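Local coordinates for protein sphingomyelinase C (Streptomyces griseocarneus, PDB 7CNE) that belongs, as a bacterial sphingomyelinase C, to the endonuclease/exonuclease/phosphatase family of DNase I-like proteins, at residues Arg112-Ala124 and Ala163-Phe177. Residues are numbered along the deposited sequence; the frame is centred on the assembly and turned at random.
Sequences RKEQVIFNDACGA and AAADRSRQFRQIDAF
Gln-170 lies flat against one face of the Phe-118 ring: amide and ring planes are 11° apart, and CG sits 3.7 Å from the ring centroid in a CH-pi contact. Extended beyond CG, the chain puts NE2 over the ring's rim, from where it donates to Asp-120 O (2.9 Å) in the carbonyl plane. Gln-170 OE1 is held by Gln-152 N, so both ends of the buried amide are engaged and its rotation is fixed. One turn on, Gln-173 swings CG anti to its backbone N (chi1 -175°) to reach the loop. Its OE1 accepts a nearly straight bond from Asn-119 N at 2.8 Å and lies at the edge of the Phe-118 ring, while NE2 gives a weak bond to Ile-117 O. The Asn-119 amide stacks almost parallel on that of Gln-173. Water 1 links Gln-173 OE1 to Asp-120 OD1; water 2 joins Asp-120 OD2 to Asp-166 OD1, probably easing the carboxylates' proximity. At the strand, Val-116 CG2 packs on Phe-177 CE1 (3.6 Å), and Glu-114, whose OE2 is salt-bridged to Arg-112 NE and Lys-181, turns OE1 to the edge of that ring. At the far end Cys-122 SG, disulfide-bonded to Cys-158, rests on Ala-163 CA. Helix 162-180 thus packs against the end of strand 110-117 and, mostly, the following loop, an outer helix covering one of two packed sheets, as in the four-layered alpha/beta sandwich of DNase I-like proteins.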
ATOM      1  N   ARG A 112     -18.546  -1.110  -4.730  1.00 22.10           N
ATOM      2  CA  ARG A 112     -18.583  -1.612  -3.367  1.00 21.44           C
ATOM      3  C   ARG A 112     -17.224  -1.370  -2.729  1.00 21.02           C
ATOM      4  O   ARG A 112     -16.198  -1.464  -3.407  1.00 18.99           O
ATOM      5  CB  ARG A 112     -18.921  -3.109  -3.320  1.00 20.50           C
ATOM      6  CG  ARG A 112     -18.959  -3.671  -1.898  1.00 26.90           C
ATOM      7  CD  ARG A 112     -19.807  -4.906  -1.799  1.00 32.13           C
ATOM      8  NE  ARG A 112     -19.937  -5.382  -0.420  1.00 28.50           N
ATOM      9  CZ  ARG A 112     -20.997  -5.162   0.350  1.00 27.89           C
ATOM     10  NH1 ARG A 112     -22.021  -4.471  -0.118  1.00 26.59           N
ATOM     11  NH2 ARG A 112     -21.026  -5.642   1.586  1.00 31.31           N
ATOM     12  N   LYS A 113     -17.219  -1.062  -1.428  1.00 18.97           N
ATOM     13  CA  LYS A 113     -15.975  -0.926  -0.680  1.00 17.68           C
ATOM     14  C   LYS A 113     -16.154  -1.516   0.714  1.00 20.34           C
ATOM     15  O   LYS A 113     -17.139  -1.224   1.402  1.00 19.11           O
ATOM     16  CB  LYS A 113     -15.523   0.541  -0.605  1.00 18.79           C
ATOM     17  CG  LYS A 113     -16.597   1.542  -0.186  1.00 24.62           C
ATOM     18  CD  LYS A 113     -16.032   2.964  -0.186  1.00 24.14           C
ATOM     19  CE  LYS A 113     -17.104   3.991   0.155  1.00 29.64           C
ATOM     20  NZ  LYS A 113     -18.037   4.165  -1.002  1.00 29.67           N
ATOM     21  N   GLU A 114     -15.223  -2.380   1.111  1.00 17.66           N
ATOM     22  CA  GLU A 114     -15.219  -2.942   2.456  1.00 16.17           C
ATOM     23  C   GLU A 114     -13.806  -2.915   3.008  1.00 20.19           C
ATOM     24  O   GLU A 114     -12.826  -2.792   2.267  1.00 18.96           O
ATOM     25  CB  GLU A 114     -15.701  -4.404   2.512  1.00 21.11           C
ATOM     26  CG  GLU A 114     -16.780  -4.784   1.542  1.00 23.59           C
ATOM     27  CD  GLU A 114     -17.160  -6.249   1.663  1.00 25.68           C
ATOM     28  OE1 GLU A 114     -16.627  -6.941   2.566  1.00 21.54           O
ATOM     29  OE2 GLU A 114     -18.003  -6.700   0.860  1.00 28.56           O
ATOM     30  N   GLN A 115     -13.710  -3.078   4.324  1.00 15.50           N
ATOM     31  CA  GLN A 115     -12.429  -3.223   4.982  1.00 17.31           C
ATOM     32  C   GLN A 115     -12.456  -4.505   5.802  1.00 17.92           C
ATOM     33  O   GLN A 115     -13.510  -4.946   6.269  1.00 16.05           O
ATOM     34  CB  GLN A 115     -12.109  -2.005   5.877  1.00 17.37           C
ATOM     35  CG  GLN A 115     -13.027  -1.870   7.075  1.00 19.43           C
ATOM     36  CD  GLN A 115     -12.624  -0.745   8.001  1.00 20.06           C
ATOM     37  OE1 GLN A 115     -11.520  -0.203   7.904  1.00 19.44           O
ATOM     38  NE2 GLN A 115     -13.519  -0.386   8.913  1.00 18.33           N
ATOM     39  N   VAL A 116     -11.287  -5.108   5.956  1.00 17.95           N
ATOM     40  CA  VAL A 116     -11.115  -6.286   6.793  1.00 16.84           C
ATOM     41  C   VAL A 116      -9.828  -6.077   7.574  1.00 17.65           C
ATOM     42  O   VAL A 116      -8.780  -5.806   6.981  1.00 16.56           O
ATOM     43  CB  VAL A 116     -11.058  -7.585   5.959  1.00 19.85           C
ATOM     44  CG1 VAL A 116     -10.861  -8.807   6.853  1.00 19.22           C
ATOM     45  CG2 VAL A 116     -12.317  -7.738   5.067  1.00 17.92           C
ATOM     46  N   ILE A 117      -9.911  -6.168   8.894  1.00 16.10           N
ATOM     47  CA  ILE A 117      -8.737  -6.067   9.762  1.00 16.05           C
ATOM     48  C   ILE A 117      -8.108  -7.454   9.878  1.00 16.84           C
ATOM     49  O   ILE A 117      -8.814  -8.463   9.998  1.00 17.50           O
ATOM     50  CB  ILE A 117      -9.127  -5.489  11.141  1.00 17.99           C
ATOM     51  CG1 ILE A 117      -9.855  -4.144  10.988  1.00 21.70           C
ATOM     52  CG2 ILE A 117      -7.928  -5.419  12.123  1.00 17.86           C
ATOM     53  CD1 ILE A 117      -9.263  -3.185   9.986  1.00 21.86           C
ATOM     54  N   PHE A 118      -6.781  -7.515   9.807  1.00 15.45           N
ATOM     55  CA  PHE A 118      -6.081  -8.799   9.804  1.00 17.75           C
ATOM     56  C   PHE A 118      -6.340  -9.580  11.090  1.00 20.81           C
ATOM     57  O   PHE A 118      -6.372  -9.016  12.187  1.00 17.08           O
ATOM     58  CB  PHE A 118      -4.574  -8.580   9.639  1.00 17.10           C
ATOM     59  CG  PHE A 118      -4.170  -8.220   8.249  1.00 19.79           C
ATOM     60  CD1 PHE A 118      -4.610  -8.983   7.168  1.00 19.37           C
ATOM     61  CD2 PHE A 118      -3.349  -7.128   8.008  1.00 15.16           C
ATOM     62  CE1 PHE A 118      -4.236  -8.657   5.877  1.00 19.20           C
ATOM     63  CE2 PHE A 118      -2.975  -6.797   6.712  1.00 18.23           C
ATOM     64  CZ  PHE A 118      -3.427  -7.560   5.646  1.00 18.71           C
ATOM     65  N   ASN A 119      -6.527 -10.888  10.947  1.00 21.66           N
ATOM     66  CA  ASN A 119      -6.688 -11.758  12.106  1.00 22.98           C
ATOM     67  C   ASN A 119      -5.358 -12.126  12.742  1.00 24.34           C
ATOM     68  O   ASN A 119      -5.339 -12.538  13.910  1.00 21.93           O
ATOM     69  CB  ASN A 119      -7.431 -13.039  11.708  1.00 23.24           C
ATOM     70  CG  ASN A 119      -8.843 -12.771  11.263  1.00 23.78           C
ATOM     71  OD1 ASN A 119      -9.474 -11.821  11.725  1.00 25.09           O
ATOM     72  ND2 ASN A 119      -9.357 -13.608  10.358  1.00 22.61           N
ATOM     73  N   ASP A 120      -4.256 -11.978  12.006  1.00 21.09           N
ATOM     74  CA  ASP A 120      -2.929 -12.391  12.452  1.00 21.93           C
ATOM     75  C   ASP A 120      -1.953 -11.237  12.295  1.00 19.97           C
ATOM     76  O   ASP A 120      -1.870 -10.637  11.215  1.00 21.59           O
ATOM     77  CB  ASP A 120      -2.430 -13.601  11.645  1.00 19.03           C
ATOM     78  CG  ASP A 120      -3.357 -14.799  11.752  1.00 21.30           C
ATOM     79  OD1 ASP A 120      -4.301 -14.888  10.947  1.00 21.09           O
ATOM     80  OD2 ASP A 120      -3.130 -15.660  12.635  1.00 23.71           O
ATOM     81  N   ALA A 121      -1.200 -10.943  13.356  1.00 20.45           N
ATOM     82  CA  ALA A 121      -0.191  -9.890  13.332  1.00 20.24           C
ATOM     83  C   ALA A 121       0.632  -9.988  14.610  1.00 20.78           C
ATOM     84  O   ALA A 121       0.190 -10.576  15.598  1.00 23.15           O
ATOM     85  CB  ALA A 121      -0.821  -8.498  13.206  1.00 18.99           C
ATOM     86  N   CYS A 122       1.828  -9.396  14.580  1.00 20.58           N
ATOM     87  CA  CYS A 122       2.742  -9.432  15.715  1.00 24.14           C
ATOM     88  C   CYS A 122       3.410  -8.074  15.883  1.00 26.83           C
ATOM     89  O   CYS A 122       3.351  -7.209  15.004  1.00 23.15           O
ATOM     90  CB  CYS A 122       3.804 -10.533  15.569  1.00 23.59           C
ATOM     91  SG  CYS A 122       4.873 -10.416  14.095  1.00 24.05           S
ATOM     92  N   GLY A 123       4.065  -7.904  17.033  1.00 27.24           N
ATOM     93  CA  GLY A 123       4.737  -6.655  17.326  1.00 27.21           C
ATOM     94  C   GLY A 123       3.764  -5.501  17.297  1.00 28.10           C
ATOM     95  O   GLY A 123       2.613  -5.617  17.730  1.00 29.62           O
ATOM     96  N   ALA A 124       4.219  -4.375  16.736  1.00 31.06           N
ATOM     97  CA  ALA A 124       3.408  -3.162  16.707  1.00 29.35           C
ATOM     98  C   ALA A 124       2.164  -3.324  15.849  1.00 30.85           C
ATOM     99  O   ALA A 124       1.125  -2.719  16.145  1.00 30.30           O
ATOM    100  CB  ALA A 124       4.239  -1.985  16.190  1.00 32.69           C
ATOM    101  N   ALA A 163       7.113 -12.550  12.152  1.00 21.12           N
ATOM    102  CA  ALA A 163       6.618 -11.595  11.161  1.00 20.93           C
ATOM    103  C   ALA A 163       6.298 -12.283   9.838  1.00 20.00           C
ATOM    104  O   ALA A 163       5.227 -12.069   9.259  1.00 22.82           O
ATOM    105  CB  ALA A 163       7.638 -10.471  10.954  1.00 20.97           C
ATOM    106  N   ALA A 164       7.223 -13.105   9.336  1.00 19.28           N
ATOM    107  CA  ALA A 164       6.975 -13.833   8.096  1.00 21.42           C
ATOM    108  C   ALA A 164       5.810 -14.805   8.246  1.00 21.44           C
ATOM    109  O   ALA A 164       4.996 -14.957   7.327  1.00 20.75           O
ATOM    110  CB  ALA A 164       8.233 -14.583   7.657  1.00 24.11           C
ATOM    111  N   ALA A 165       5.718 -15.476   9.397  1.00 21.39           N
ATOM    112  CA  ALA A 165       4.599 -16.387   9.622  1.00 24.48           C
ATOM    113  C   ALA A 165       3.268 -15.647   9.569  1.00 22.01           C
ATOM    114  O   ALA A 165       2.290 -16.151   9.007  1.00 19.48           O
ATOM    115  CB  ALA A 165       4.759 -17.098  10.965  1.00 19.63           C
ATOM    116  N   ASP A 166       3.205 -14.454  10.161  1.00 20.85           N
ATOM    117  CA  ASP A 166       1.949 -13.721  10.150  1.00 21.17           C
ATOM    118  C   ASP A 166       1.662 -13.107   8.783  1.00 19.03           C
ATOM    119  O   ASP A 166       0.496 -13.054   8.377  1.00 19.08           O
ATOM    120  CB  ASP A 166       1.943 -12.663  11.252  1.00 20.87           C
ATOM    121  CG  ASP A 166       1.683 -13.273  12.614  1.00 23.20           C
ATOM    122  OD1 ASP A 166       1.231 -14.436  12.653  1.00 24.14           O
ATOM    123  OD2 ASP A 166       1.926 -12.608  13.634  1.00 23.32           O
ATOM    124  N   ARG A 167       2.690 -12.661   8.046  1.00 18.89           N
ATOM    125  CA  ARG A 167       2.448 -12.255   6.661  1.00 18.03           C
ATOM    126  C   ARG A 167       1.809 -13.389   5.874  1.00 19.92           C
ATOM    127  O   ARG A 167       0.874 -13.169   5.093  1.00 18.45           O
ATOM    128  CB  ARG A 167       3.750 -11.817   5.975  1.00 18.51           C
ATOM    129  CG  ARG A 167       4.240 -10.423   6.351  1.00 21.32           C
ATOM    130  CD  ARG A 167       5.310  -9.909   5.398  1.00 17.40           C
ATOM    131  NE  ARG A 167       6.597 -10.590   5.533  1.00 22.90           N
ATOM    132  CZ  ARG A 167       7.545 -10.256   6.404  1.00 23.61           C
ATOM    133  NH1 ARG A 167       7.358  -9.250   7.263  1.00 17.40           N
ATOM    134  NH2 ARG A 167       8.689 -10.934   6.415  1.00 21.27           N
ATOM    135  N   SER A 168       2.317 -14.612   6.047  1.00 18.98           N
ATOM    136  CA  SER A 168       1.741 -15.748   5.336  1.00 17.16           C
ATOM    137  C   SER A 168       0.257 -15.882   5.649  1.00 18.50           C
ATOM    138  O   SER A 168      -0.568 -16.034   4.743  1.00 17.41           O
ATOM    139  CB  SER A 168       2.493 -17.031   5.702  1.00 18.54           C
ATOM    140  OG  SER A 168       1.885 -18.170   5.122  1.00 19.23           O
ATOM    141  N   ARG A 169      -0.103 -15.805   6.936  1.00 17.80           N
ATOM    142  CA  ARG A 169      -1.512 -15.885   7.311  1.00 19.22           C
ATOM    143  C   ARG A 169      -2.305 -14.701   6.758  1.00 17.57           C
ATOM    144  O   ARG A 169      -3.474 -14.853   6.375  1.00 16.45           O
ATOM    145  CB  ARG A 169      -1.647 -15.965   8.835  1.00 19.58           C
ATOM    146  CG  ARG A 169      -1.205 -17.326   9.420  1.00 20.15           C
ATOM    147  CD  ARG A 169      -0.593 -17.200  10.824  1.00 19.00           C
ATOM    148  NE  ARG A 169      -0.265 -18.520  11.383  1.00 23.13           N
ATOM    149  CZ  ARG A 169       0.820 -19.225  11.058  1.00 26.25           C
ATOM    150  NH1 ARG A 169       1.702 -18.742  10.182  1.00 21.34           N
ATOM    151  NH2 ARG A 169       1.039 -20.414  11.614  1.00 26.82           N
ATOM    152  N   GLN A 170      -1.696 -13.512   6.711  1.00 16.50           N
ATOM    153  CA  GLN A 170      -2.406 -12.356   6.153  1.00 19.94           C
ATOM    154  C   GLN A 170      -2.713 -12.557   4.674  1.00 20.96           C
ATOM    155  O   GLN A 170      -3.828 -12.271   4.217  1.00 18.64           O
ATOM    156  CB  GLN A 170      -1.592 -11.077   6.366  1.00 16.80           C
ATOM    157  CG  GLN A 170      -1.497 -10.658   7.855  1.00 16.84           C
ATOM    158  CD  GLN A 170      -0.653  -9.409   8.072  1.00 18.62           C
ATOM    159  OE1 GLN A 170       0.011  -8.924   7.147  1.00 18.47           O
ATOM    160  NE2 GLN A 170      -0.682  -8.874   9.296  1.00 17.57           N
ATOM    161  N   PHE A 171      -1.737 -13.051   3.907  1.00 16.59           N
ATOM    162  CA  PHE A 171      -1.985 -13.313   2.491  1.00 18.07           C
ATOM    163  C   PHE A 171      -3.053 -14.389   2.315  1.00 17.56           C
ATOM    164  O   PHE A 171      -3.906 -14.290   1.422  1.00 15.49           O
ATOM    165  CB  PHE A 171      -0.691 -13.734   1.783  1.00 17.90           C
ATOM    166  CG  PHE A 171       0.419 -12.711   1.852  1.00 19.51           C
ATOM    167  CD1 PHE A 171       0.157 -11.357   1.665  1.00 17.62           C
ATOM    168  CD2 PHE A 171       1.739 -13.118   2.087  1.00 17.84           C
ATOM    169  CE1 PHE A 171       1.199 -10.403   1.717  1.00 19.36           C
ATOM    170  CE2 PHE A 171       2.784 -12.180   2.142  1.00 18.34           C
ATOM    171  CZ  PHE A 171       2.505 -10.813   1.961  1.00 19.82           C
ATOM    172  N   ARG A 172      -3.031 -15.429   3.160  1.00 17.06           N
ATOM    173  CA  ARG A 172      -4.063 -16.466   3.040  1.00 19.73           C
ATOM    174  C   ARG A 172      -5.430 -15.960   3.493  1.00 17.51           C
ATOM    175  O   ARG A 172      -6.460 -16.400   2.963  1.00 19.52           O
ATOM    176  CB  ARG A 172      -3.658 -17.722   3.818  1.00 17.27           C
ATOM    177  CG  ARG A 172      -2.499 -18.466   3.155  1.00 21.30           C
ATOM    178  CD  ARG A 172      -2.263 -19.861   3.742  1.00 18.89           C
ATOM    179  NE  ARG A 172      -0.916 -20.325   3.437  1.00 20.90           N
ATOM    180  CZ  ARG A 172      -0.335 -21.389   3.981  1.00 22.58           C
ATOM    181  NH1 ARG A 172      -0.979 -22.127   4.888  1.00 18.34           N
ATOM    182  NH2 ARG A 172       0.904 -21.703   3.618  1.00 20.17           N
ATOM    183  N   GLN A 173      -5.471 -15.031   4.449  1.00 16.19           N
ATOM    184  CA  GLN A 173      -6.750 -14.438   4.825  1.00 16.99           C
ATOM    185  C   GLN A 173      -7.355 -13.659   3.662  1.00 18.33           C
ATOM    186  O   GLN A 173      -8.571 -13.706   3.434  1.00 17.63           O
ATOM    187  CB  GLN A 173      -6.584 -13.528   6.048  1.00 18.03           C
ATOM    188  CG  GLN A 173      -7.935 -12.972   6.552  1.00 18.75           C
ATOM    189  CD  GLN A 173      -7.809 -11.928   7.665  1.00 18.76           C
ATOM    190  OE1 GLN A 173      -6.744 -11.745   8.254  1.00 17.60           O
ATOM    191  NE2 GLN A 173      -8.911 -11.249   7.958  1.00 19.27           N
ATOM    192  N   ILE A 174      -6.515 -12.926   2.925  1.00 17.54           N
ATOM    193  CA  ILE A 174      -6.969 -12.209   1.736  1.00 16.17           C
ATOM    194  C   ILE A 174      -7.467 -13.200   0.693  1.00 15.47           C
ATOM    195  O   ILE A 174      -8.546 -13.033   0.110  1.00 16.42           O
ATOM    196  CB  ILE A 174      -5.832 -11.328   1.186  1.00 16.55           C
ATOM    197  CG1 ILE A 174      -5.579 -10.137   2.112  1.00 15.64           C
ATOM    198  CG2 ILE A 174      -6.125 -10.863  -0.269  1.00 13.91           C
ATOM    199  CD1 ILE A 174      -4.254  -9.465   1.871  1.00 17.74           C
ATOM    200  N   ASP A 175      -6.685 -14.255   0.451  1.00 17.27           N
ATOM    201  CA  ASP A 175      -7.088 -15.305  -0.482  1.00 20.97           C
ATOM    202  C   ASP A 175      -8.436 -15.906  -0.095  1.00 18.39           C
ATOM    203  O   ASP A 175      -9.316 -16.100  -0.947  1.00 19.81           O
ATOM    204  CB  ASP A 175      -6.001 -16.385  -0.541  1.00 20.52           C
ATOM    205  CG  ASP A 175      -6.429 -17.616  -1.333  1.00 25.65           C
ATOM    206  OD1 ASP A 175      -6.795 -17.484  -2.524  1.00 20.92           O
ATOM    207  OD2 ASP A 175      -6.403 -18.719  -0.745  1.00 26.50           O
ATOM    208  N   ALA A 176      -8.624 -16.203   1.194  1.00 20.35           N
ATOM    209  CA  ALA A 176      -9.880 -16.813   1.617  1.00 20.84           C
ATOM    210  C   ALA A 176     -11.038 -15.837   1.458  1.00 21.57           C
ATOM    211  O   ALA A 176     -12.137 -16.223   1.031  1.00 21.24           O
ATOM    212  CB  ALA A 176      -9.760 -17.305   3.062  1.00 21.79           C
ATOM    213  N   PHE A 177     -10.802 -14.562   1.772  1.00 20.81           N
ATOM    214  CA  PHE A 177     -11.816 -13.531   1.560  1.00 18.65           C
ATOM    215  C   PHE A 177     -12.228 -13.459   0.090  1.00 20.36           C
ATOM    216  O   PHE A 177     -13.422 -13.411  -0.235  1.00 20.24           O
ATOM    217  CB  PHE A 177     -11.276 -12.178   2.053  1.00 19.10           C
ATOM    218  CG  PHE A 177     -12.179 -11.005   1.743  1.00 19.45           C
ATOM    219  CD1 PHE A 177     -13.124 -10.585   2.660  1.00 20.65           C
ATOM    220  CD2 PHE A 177     -12.071 -10.324   0.537  1.00 18.44           C
ATOM    221  CE1 PHE A 177     -13.964  -9.511   2.382  1.00 21.73           C
ATOM    222  CE2 PHE A 177     -12.911  -9.246   0.241  1.00 19.03           C
ATOM    223  CZ  PHE A 177     -13.853  -8.836   1.165  1.00 21.66           C
TER
HETATM  224  O   HOH W   1      -4.304 -12.697   9.113  1.00 21.53           O
HETATM  225  O   HOH W   2      -0.952 -15.326  14.219  1.00 22.85           O